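PDB 4IRN: prolyl-ACP dehydrogenase from Oscillatoria sp., which oxidises a prolyl group carried on an acyl carrier protein, using FAD, in the biosynthesis of the cyanotoxin anatoxin-a. Local coordinates for residues A178-I186 with S257-E265; I199-A207 with T219-L230. All coordinates share one frame; numbering follows the deposited sequence.

Interaction 1 (A178-I186 with S257-E265); sequences AQKDGDKYI and SAANRLGEE
Where the middle beta domain of an acyl-CoA dehydrogenase fold passes the chain on toward its C-terminal helices, the hairpin bearing Lys184 and Tyr185 meets the loop that runs from Ser257 to Glu265. The contact illustrates how a tyrosine hydroxyl can supplement a short stretch of backbone pairing at such a junction. The backbone contributes modestly: Lys184 and Ser257 form an antiparallel non-hydrogen-bonded pair, with CA atoms 4.3 Å apart and diverging side chains. Just beyond this pair, Ala258 N donates to Asp183 O across 2.8 Å.

Tyr185 does most of the remaining work. With CG anti to the carbonyl carbon (chi1 -73°), the side chain leans toward the loop, and Tyr185 CE1 packs 4.0 Å from Ala258 CB, with the CA of that alanine at the ring's edge. Lys180 CG covers part of one ring face. At the far end Tyr185 OH is held twice, accepting from Arg261 NH1 at 2.8 Å and donating to Glu265 OE2 at 2.7 Å. The oxygen lies in the guanidinium plane, whereas the ring itself stands 74° to that plane; on the other partner, it meets the anti side of the carboxylate. A bend at chi3 (73°) turns Arg261, and its NE donates to Gly263 O at 3.0 Å, which helps fix the rotation of the guanidinium. Lys180 NZ stops 4.2 Å short of Glu265 OE2, too far for a salt bridge, though its charge may still favour the carboxylate.

The contact as a whole lies at the protein surface, although Tyr185 is buried. Tyr185 also bonds through its backbone to Val256 of strand 249-257, and its ring meets Phe221 of strand 218-224, which Arg261 touches as well. From helix 141-153, Gln143 binds the carbonyl oxygens of Ala259 and Arg261.

Interaction 2 (I199-A207 with T219-L230); sequences IADLFIIFA and TTFMIEKDTPGL
Phe206 and Thr220 stand side by side across paired antiparallel strands, with the threonine methyl over the ring: Thr220 CG2 lies 4.1 Å from the Phe206 ring centroid and 14° off its normal, a CH-pi contact. The same methyl touches Ile204 CG2 at 3.7 Å. Farther along this face, Ile204 and Met222 point the same way, CD1 against CG at 3.7 Å, and Leu202 CD1 reaches back to Met222 CB.

On the face that carries Phe203, Ile205 and Phe221, Leu230, its CG anti to the backbone N (chi1 -170°), extends CD2 to within 3.6 Å of Phe203 CE1, while Ile223 O lies at the edge of that phenyl ring. Ile205 CD1 meets Ile223 CD1 at 4.1 Å, and Ala207 CB sits at the edge of the Phe221 ring, 4.0 Å from CE2.

Paired backbone bonds join Phe203 with Ile223, Ile205 with Phe221 and Ala207 with Thr219; beyond the Phe203 pair, a single bond runs from Lys225 N to Asp201 O. The arrangement is that of a beta hairpin in the acyl-CoA dehydrogenase middle domain; at one end Phe206 packs against His160 and Ala162, residues that bind FAD.

The two contacts show how chemistry follows depth in a fold. Interaction 2 is largely buried, a regular hairpin with largely apolar packing on both faces; interaction 1 lies at the surface, where a short backbone bridge is supplemented by a polar cluster. They are neighbours, with centres about 12 Å apart. The loop of interaction 1 carries strand 261-262, which extends the sheet of interaction 2: Leu262 N probably bonds to Thr220 O at 2.9 Å, and Asn260 ND2 to Met222 O at 2.8 Å. Strand 184-191, by contrast, belongs to a second sheet, whose Ala178 packs on Phe221, so the pair of contacts links both sheets of the domain.

Interaction 1 (A178-I186 with S257-E265)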
loop_
_atom_site.group_PDB
_atom_site.type_symbol
_atom_site.label_atom_id
_atom_site.label_comp_id
_atom_site.label_asym_id
_atom_site.label_seq_id
_atom_site.Cartn_x
_atom_site.Cartn_y
_atom_site.Cartn_z
ATOM N N ALA A 178 -34.359 -10.488 -28.166
ATOM C CA ALA A 178 -35.546 -11.300 -27.932
ATOM C C ALA A 178 -36.703 -10.728 -28.757
ATOM O O ALA A 178 -37.259 -9.682 -28.399
ATOM C CB ALA A 178 -35.889 -11.316 -26.456
ATOM N N GLN A 179 -36.996 -11.375 -29.905
ATOM C CA GLN A 179 -38.071 -10.958 -30.803
ATOM C C GLN A 179 -39.371 -11.724 -30.544
ATOM O O GLN A 179 -39.386 -12.952 -30.622
ATOM C CB GLN A 179 -37.645 -10.997 -32.285
ATOM C CG GLN A 179 -36.914 -9.724 -32.757
ATOM C CD GLN A 179 -37.723 -8.450 -32.572
ATOM O OE1 GLN A 179 -38.876 -8.339 -33.014
ATOM N NE2 GLN A 179 -37.132 -7.457 -31.914
ATOM N N LYS A 180 -40.441 -10.995 -30.213
ATOM C CA LYS A 180 -41.782 -11.511 -29.925
ATOM C C LYS A 180 -42.505 -12.025 -31.188
ATOM O O LYS A 180 -42.381 -11.429 -32.250
ATOM C CB LYS A 180 -42.610 -10.424 -29.203
ATOM C CG LYS A 180 -43.785 -10.950 -28.414
ATOM C CD LYS A 180 -44.494 -9.871 -27.647
ATOM C CE LYS A 180 -45.446 -10.525 -26.670
ATOM N NZ LYS A 180 -46.156 -9.565 -25.809
ATOM N N ASP A 181 -43.252 -13.132 -31.048
ATOM C CA ASP A 181 -44.050 -13.752 -32.106
ATOM C C ASP A 181 -45.358 -14.282 -31.484
ATOM O O ASP A 181 -45.569 -15.493 -31.342
ATOM C CB ASP A 181 -43.253 -14.853 -32.826
ATOM C CG ASP A 181 -43.881 -15.383 -34.102
ATOM O OD1 ASP A 181 -44.657 -14.630 -34.749
ATOM O OD2 ASP A 181 -43.548 -16.520 -34.491
ATOM N N GLY A 182 -46.190 -13.337 -31.064
ATOM C CA GLY A 182 -47.455 -13.611 -30.404
ATOM C C GLY A 182 -47.247 -13.933 -28.941
ATOM O O GLY A 182 -46.953 -13.040 -28.142
ATOM N N ASP A 183 -47.383 -15.219 -28.589
ATOM C CA ASP A 183 -47.224 -15.716 -27.216
ATOM C C ASP A 183 -45.788 -16.187 -26.900
ATOM O O ASP A 183 -45.504 -16.601 -25.771
ATOM C CB ASP A 183 -48.255 -16.826 -26.922
ATOM C CG ASP A 183 -48.175 -18.035 -27.839
ATOM O OD1 ASP A 183 -48.508 -17.893 -29.040
ATOM O OD2 ASP A 183 -47.832 -19.138 -27.343
ATOM N N LYS A 184 -44.890 -16.118 -27.887
ATOM C CA LYS A 184 -43.514 -16.568 -27.704
ATOM C C LYS A 184 -42.475 -15.502 -28.030
ATOM O O LYS A 184 -42.831 -14.421 -28.488
ATOM C CB LYS A 184 -43.251 -17.877 -28.475
ATOM C CG LYS A 184 -43.431 -17.764 -29.983
ATOM C CD LYS A 184 -43.231 -19.101 -30.677
ATOM C CE LYS A 184 -43.559 -18.921 -32.143
ATOM N NZ LYS A 184 -43.059 -19.988 -33.056
ATOM N N TYR A 185 -41.190 -15.811 -27.766
ATOM C CA TYR A 185 -40.037 -14.940 -28.006
ATOM C C TYR A 185 -38.926 -15.728 -28.686
ATOM O O TYR A 185 -38.668 -16.871 -28.311
ATOM C CB TYR A 185 -39.505 -14.340 -26.692
ATOM C CG TYR A 185 -40.362 -13.253 -26.088
ATOM C CD1 TYR A 185 -41.358 -13.555 -25.166
ATOM C CD2 TYR A 185 -40.133 -11.914 -26.385
ATOM C CE1 TYR A 185 -42.121 -12.554 -24.567
ATOM C CE2 TYR A 185 -40.895 -10.902 -25.799
ATOM C CZ TYR A 185 -41.887 -11.228 -24.888
ATOM O OH TYR A 185 -42.643 -10.246 -24.300
ATOM N N ILE A 186 -38.261 -15.115 -29.671
ATOM C CA ILE A 186 -37.152 -15.730 -30.394
ATOM C C ILE A 186 -35.861 -15.080 -29.907
ATOM O O ILE A 186 -35.628 -13.889 -30.157
ATOM C CB ILE A 186 -37.296 -15.628 -31.932
ATOM C CG1 ILE A 186 -38.738 -15.844 -32.491
ATOM C CG2 ILE A 186 -36.174 -16.366 -32.672
ATOM C CD1 ILE A 186 -39.521 -17.092 -32.246
ATOM N N SER A 257 -41.746 -19.262 -24.208
ATOM C CA SER A 257 -43.094 -18.752 -23.972
ATOM C C SER A 257 -43.059 -17.444 -23.170
ATOM O O SER A 257 -42.147 -17.245 -22.363
ATOM C CB SER A 257 -43.914 -19.797 -23.221
ATOM O OG SER A 257 -45.225 -19.345 -22.922
ATOM N N ALA A 258 -44.072 -16.576 -23.361
ATOM C CA ALA A 258 -44.200 -15.315 -22.621
ATOM C C ALA A 258 -44.451 -15.575 -21.125
ATOM O O ALA A 258 -44.236 -14.690 -20.298
ATOM C CB ALA A 258 -45.318 -14.474 -23.201
ATOM N N ALA A 259 -44.877 -16.805 -20.789
ATOM C CA ALA A 259 -45.130 -17.275 -19.431
ATOM C C ALA A 259 -43.820 -17.488 -18.673
ATOM O O ALA A 259 -43.811 -17.399 -17.445
ATOM C CB ALA A 259 -45.902 -18.578 -19.477
ATOM N N ASN A 260 -42.724 -17.802 -19.406
ATOM C CA ASN A 260 -41.394 -18.045 -18.844
ATOM C C ASN A 260 -40.512 -16.789 -18.808
ATOM O O ASN A 260 -39.338 -16.868 -18.451
ATOM C CB ASN A 260 -40.714 -19.234 -19.515
ATOM C CG ASN A 260 -40.796 -20.523 -18.732
ATOM O OD1 ASN A 260 -41.780 -20.814 -18.053
ATOM N ND2 ASN A 260 -39.766 -21.350 -18.841
ATOM N N ARG A 261 -41.101 -15.627 -19.130
ATOM C CA ARG A 261 -40.442 -14.325 -19.078
ATOM C C ARG A 261 -40.529 -13.807 -17.648
ATOM O O ARG A 261 -41.619 -13.647 -17.120
ATOM C CB ARG A 261 -41.119 -13.353 -20.076
ATOM C CG ARG A 261 -40.586 -11.931 -20.092
ATOM C CD ARG A 261 -41.479 -10.988 -20.852
ATOM N NE ARG A 261 -42.688 -10.715 -20.080
ATOM C CZ ARG A 261 -43.846 -10.312 -20.586
ATOM N NH1 ARG A 261 -44.014 -10.235 -21.899
ATOM N NH2 ARG A 261 -44.872 -10.068 -19.789
ATOM N N LEU A 262 -39.378 -13.565 -17.015
ATOM C CA LEU A 262 -39.320 -13.068 -15.636
ATOM C C LEU A 262 -39.553 -11.558 -15.648
ATOM O O LEU A 262 -38.788 -10.818 -16.283
ATOM C CB LEU A 262 -37.977 -13.428 -14.971
ATOM C CG LEU A 262 -37.918 -13.306 -13.453
ATOM C CD1 LEU A 262 -38.729 -14.396 -12.777
ATOM C CD2 LEU A 262 -36.492 -13.383 -12.980
ATOM N N GLY A 263 -40.654 -11.138 -15.018
ATOM C CA GLY A 263 -41.089 -9.749 -14.977
ATOM C C GLY A 263 -41.647 -9.264 -16.302
ATOM O O GLY A 263 -41.719 -10.018 -17.276
ATOM N N GLU A 264 -42.041 -7.986 -16.348
ATOM C CA GLU A 264 -42.578 -7.366 -17.562
ATOM C C GLU A 264 -41.436 -6.974 -18.506
ATOM O O GLU A 264 -40.261 -7.034 -18.121
ATOM C CB GLU A 264 -43.430 -6.127 -17.202
ATOM C CG GLU A 264 -44.797 -6.445 -16.611
ATOM C CD GLU A 264 -45.821 -7.133 -17.502
ATOM O OE1 GLU A 264 -45.748 -6.981 -18.745
ATOM O OE2 GLU A 264 -46.731 -7.790 -16.946
ATOM N N GLU A 265 -41.786 -6.576 -19.752
ATOM C CA GLU A 265 -40.828 -6.096 -20.750
ATOM C C GLU A 265 -40.202 -4.799 -20.223
ATOM O O GLU A 265 -40.928 -3.877 -19.820
ATOM C CB GLU A 265 -41.533 -5.818 -22.086
ATOM C CG GLU A 265 -41.716 -7.036 -22.980
ATOM C CD GLU A 265 -42.274 -6.767 -24.368
ATOM O OE1 GLU A 265 -42.569 -5.588 -24.672
ATOM O OE2 GLU A 265 -42.424 -7.736 -25.153
#

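Interaction 2 (I199-A207 with T219-L230)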
loop_
_atom_site.group_PDB
_atom_site.type_symbol
_atom_site.label_atom_id
_atom_site.label_comp_id
_atom_site.label_asym_id
_atom_site.label_seq_id
_atom_site.Cartn_x
_atom_site.Cartn_y
_atom_site.Cartn_z
ATOM N N ILE A 199 -24.128 -28.142 -16.487
ATOM C CA ILE A 199 -24.924 -28.985 -15.582
ATOM C C ILE A 199 -26.273 -28.354 -15.179
ATOM O O ILE A 199 -27.030 -28.971 -14.438
ATOM C CB ILE A 199 -24.113 -29.415 -14.337
ATOM C CG1 ILE A 199 -23.633 -28.186 -13.554
ATOM C CG2 ILE A 199 -22.946 -30.305 -14.730
ATOM C CD1 ILE A 199 -23.197 -28.416 -12.167
ATOM N N ALA A 200 -26.573 -27.136 -15.667
ATOM C CA ALA A 200 -27.814 -26.411 -15.356
ATOM C C ALA A 200 -29.038 -26.988 -16.031
ATOM O O ALA A 200 -28.962 -27.462 -17.163
ATOM C CB ALA A 200 -27.690 -24.942 -15.715
ATOM N N ASP A 201 -30.178 -26.909 -15.333
ATOM C CA ASP A 201 -31.481 -27.368 -15.796
ATOM C C ASP A 201 -32.350 -26.176 -16.193
ATOM O O ASP A 201 -33.229 -26.320 -17.045
ATOM C CB ASP A 201 -32.164 -28.226 -14.725
ATOM C CG ASP A 201 -31.403 -29.498 -14.404
ATOM O OD1 ASP A 201 -31.409 -30.422 -15.248
ATOM O OD2 ASP A 201 -30.762 -29.555 -13.324
ATOM N N LEU A 202 -32.085 -24.998 -15.589
ATOM C CA LEU A 202 -32.774 -23.736 -15.877
ATOM C C LEU A 202 -31.765 -22.589 -16.071
ATOM O O LEU A 202 -30.812 -22.450 -15.293
ATOM C CB LEU A 202 -33.809 -23.402 -14.778
ATOM C CG LEU A 202 -34.758 -22.210 -15.026
ATOM C CD1 LEU A 202 -35.811 -22.530 -16.114
ATOM C CD2 LEU A 202 -35.451 -21.799 -13.741
ATOM N N PHE A 203 -31.982 -21.781 -17.119
ATOM C CA PHE A 203 -31.115 -20.670 -17.474
ATOM C C PHE A 203 -31.818 -19.332 -17.304
ATOM O O PHE A 203 -32.887 -19.124 -17.873
ATOM C CB PHE A 203 -30.607 -20.840 -18.916
ATOM C CG PHE A 203 -29.629 -21.981 -19.097
ATOM C CD1 PHE A 203 -30.080 -23.273 -19.345
ATOM C CD2 PHE A 203 -28.255 -21.758 -19.046
ATOM C CE1 PHE A 203 -29.172 -24.327 -19.514
ATOM C CE2 PHE A 203 -27.348 -22.814 -19.214
ATOM C CZ PHE A 203 -27.814 -24.090 -19.449
ATOM N N ILE A 204 -31.230 -18.435 -16.498
ATOM C CA ILE A 204 -31.739 -17.077 -16.285
ATOM C C ILE A 204 -30.976 -16.190 -17.289
ATOM O O ILE A 204 -29.791 -15.916 -17.100
ATOM C CB ILE A 204 -31.605 -16.608 -14.800
ATOM C CG1 ILE A 204 -32.228 -17.616 -13.780
ATOM C CG2 ILE A 204 -32.111 -15.180 -14.582
ATOM C CD1 ILE A 204 -33.725 -17.965 -13.930
ATOM N N ILE A 205 -31.642 -15.799 -18.364
ATOM C CA ILE A 205 -31.046 -15.051 -19.470
ATOM C C ILE A 205 -31.504 -13.602 -19.571
ATOM O O ILE A 205 -32.695 -13.324 -19.571
ATOM C CB ILE A 205 -31.202 -15.842 -20.801
ATOM C CG1 ILE A 205 -30.761 -17.316 -20.592
ATOM C CG2 ILE A 205 -30.526 -15.143 -21.975
ATOM C CD1 ILE A 205 -30.168 -18.071 -21.725
ATOM N N PHE A 206 -30.530 -12.689 -19.693
ATOM C CA PHE A 206 -30.744 -11.249 -19.834
ATOM C C PHE A 206 -30.618 -10.874 -21.299
ATOM O O PHE A 206 -29.547 -11.010 -21.879
ATOM C CB PHE A 206 -29.781 -10.460 -18.921
ATOM C CG PHE A 206 -30.200 -10.548 -17.469
ATOM C CD1 PHE A 206 -29.781 -11.608 -16.665
ATOM C CD2 PHE A 206 -31.027 -9.584 -16.909
ATOM C CE1 PHE A 206 -30.206 -11.710 -15.331
ATOM C CE2 PHE A 206 -31.436 -9.678 -15.571
ATOM C CZ PHE A 206 -31.021 -10.740 -14.790
ATOM N N ALA A 207 -31.732 -10.476 -21.912
ATOM C CA ALA A 207 -31.821 -10.118 -23.334
ATOM C C ALA A 207 -32.492 -8.746 -23.540
ATOM O O ALA A 207 -32.888 -8.106 -22.567
ATOM C CB ALA A 207 -32.585 -11.204 -24.093
ATOM N N THR A 219 -34.761 -7.265 -20.788
ATOM C CA THR A 219 -35.794 -8.202 -20.325
ATOM C C THR A 219 -35.149 -9.555 -19.960
ATOM O O THR A 219 -34.194 -9.972 -20.616
ATOM C CB THR A 219 -36.917 -8.314 -21.394
ATOM O OG1 THR A 219 -37.297 -7.006 -21.844
ATOM C CG2 THR A 219 -38.153 -9.034 -20.883
ATOM N N THR A 220 -35.674 -10.233 -18.908
ATOM C CA THR A 220 -35.191 -11.532 -18.412
ATOM C C THR A 220 -36.103 -12.686 -18.853
ATOM O O THR A 220 -37.329 -12.546 -18.836
ATOM C CB THR A 220 -35.014 -11.490 -16.894
ATOM O OG1 THR A 220 -34.460 -10.229 -16.515
ATOM C CG2 THR A 220 -34.149 -12.634 -16.365
ATOM N N PHE A 221 -35.492 -13.834 -19.231
ATOM C CA PHE A 221 -36.185 -15.049 -19.683
ATOM C C PHE A 221 -35.637 -16.293 -18.990
ATOM O O PHE A 221 -34.429 -16.386 -18.737
ATOM C CB PHE A 221 -36.074 -15.202 -21.207
ATOM C CG PHE A 221 -36.646 -14.036 -21.975
ATOM C CD1 PHE A 221 -37.998 -13.998 -22.310
ATOM C CD2 PHE A 221 -35.838 -12.970 -22.359
ATOM C CE1 PHE A 221 -38.534 -12.906 -22.998
ATOM C CE2 PHE A 221 -36.378 -11.871 -23.033
ATOM C CZ PHE A 221 -37.720 -11.850 -23.357
ATOM N N MET A 222 -36.534 -17.246 -18.666
ATOM C CA MET A 222 -36.176 -18.511 -18.014
ATOM C C MET A 222 -36.305 -19.627 -19.027
ATOM O O MET A 222 -37.412 -19.966 -19.439
ATOM C CB MET A 222 -37.046 -18.778 -16.780
ATOM C CG MET A 222 -36.940 -17.695 -15.733
ATOM S SD MET A 222 -37.974 -17.944 -14.292
ATOM C CE MET A 222 -39.560 -17.562 -14.966
ATOM N N ILE A 223 -35.162 -20.148 -19.481
ATOM C CA ILE A 223 -35.129 -21.189 -20.492
ATOM C C ILE A 223 -34.630 -22.491 -19.887
ATOM O O ILE A 223 -33.546 -22.518 -19.294
ATOM C CB ILE A 223 -34.337 -20.721 -21.750
ATOM C CG1 ILE A 223 -34.914 -19.384 -22.318
ATOM C CG2 ILE A 223 -34.326 -21.794 -22.840
ATOM C CD1 ILE A 223 -33.967 -18.549 -23.178
ATOM N N GLU A 224 -35.422 -23.553 -20.027
ATOM C CA GLU A 224 -35.064 -24.876 -19.539
ATOM C C GLU A 224 -33.952 -25.493 -20.409
ATOM O O GLU A 224 -33.827 -25.146 -21.587
ATOM C CB GLU A 224 -36.292 -25.799 -19.526
ATOM C CG GLU A 224 -37.245 -25.542 -18.373
ATOM C CD GLU A 224 -38.518 -26.370 -18.355
ATOM O OE1 GLU A 224 -38.533 -27.490 -18.919
ATOM O OE2 GLU A 224 -39.498 -25.906 -17.730
ATOM N N LYS A 225 -33.161 -26.398 -19.820
ATOM C CA LYS A 225 -32.076 -27.133 -20.474
ATOM C C LYS A 225 -32.653 -27.934 -21.672
ATOM O O LYS A 225 -33.793 -28.372 -21.623
ATOM C CB LYS A 225 -31.437 -28.062 -19.431
ATOM C CG LYS A 225 -30.455 -29.107 -19.933
ATOM C CD LYS A 225 -30.045 -30.087 -18.801
ATOM C CE LYS A 225 -31.061 -31.158 -18.461
ATOM N NZ LYS A 225 -31.336 -32.090 -19.576
ATOM N N ASP A 226 -31.888 -28.121 -22.718
ATOM C CA ASP A 226 -32.280 -28.872 -23.922
ATOM C C ASP A 226 -33.486 -28.238 -24.620
ATOM O O ASP A 226 -34.436 -28.938 -24.995
ATOM C CB ASP A 226 -32.542 -30.368 -23.622
ATOM C CG ASP A 226 -31.325 -31.214 -23.327
ATOM O OD1 ASP A 226 -30.233 -30.904 -23.875
ATOM O OD2 ASP A 226 -31.462 -32.203 -22.574
ATOM N N THR A 227 -33.452 -26.909 -24.780
ATOM C CA THR A 227 -34.466 -26.205 -25.548
ATOM C C THR A 227 -33.794 -26.024 -26.912
ATOM O O THR A 227 -32.618 -25.635 -26.938
ATOM C CB THR A 227 -34.883 -24.895 -24.872
ATOM O OG1 THR A 227 -35.495 -25.207 -23.625
ATOM C CG2 THR A 227 -35.858 -24.077 -25.711
ATOM N N PRO A 228 -34.455 -26.377 -28.044
ATOM C CA PRO A 228 -33.785 -26.236 -29.346
ATOM C C PRO A 228 -33.308 -24.797 -29.572
ATOM O O PRO A 228 -34.085 -23.849 -29.446
ATOM C CB PRO A 228 -34.861 -26.678 -30.344
ATOM C CG PRO A 228 -35.790 -27.516 -29.560
ATOM C CD PRO A 228 -35.827 -26.900 -28.206
ATOM N N GLY A 229 -32.008 -24.673 -29.783
ATOM C CA GLY A 229 -31.335 -23.394 -29.993
ATOM C C GLY A 229 -30.351 -22.994 -28.911
ATOM O O GLY A 229 -29.608 -22.032 -29.090
ATOM N N LEU A 230 -30.348 -23.730 -27.790
ATOM C CA LEU A 230 -29.492 -23.499 -26.633
ATOM C C LEU A 230 -28.216 -24.365 -26.758
ATOM O O LEU A 230 -28.250 -25.566 -26.488
ATOM C CB LEU A 230 -30.307 -23.832 -25.368
ATOM C CG LEU A 230 -29.729 -23.467 -24.008
ATOM C CD1 LEU A 230 -29.984 -22.008 -23.682
ATOM C CD2 LEU A 230 -30.368 -24.311 -22.934
#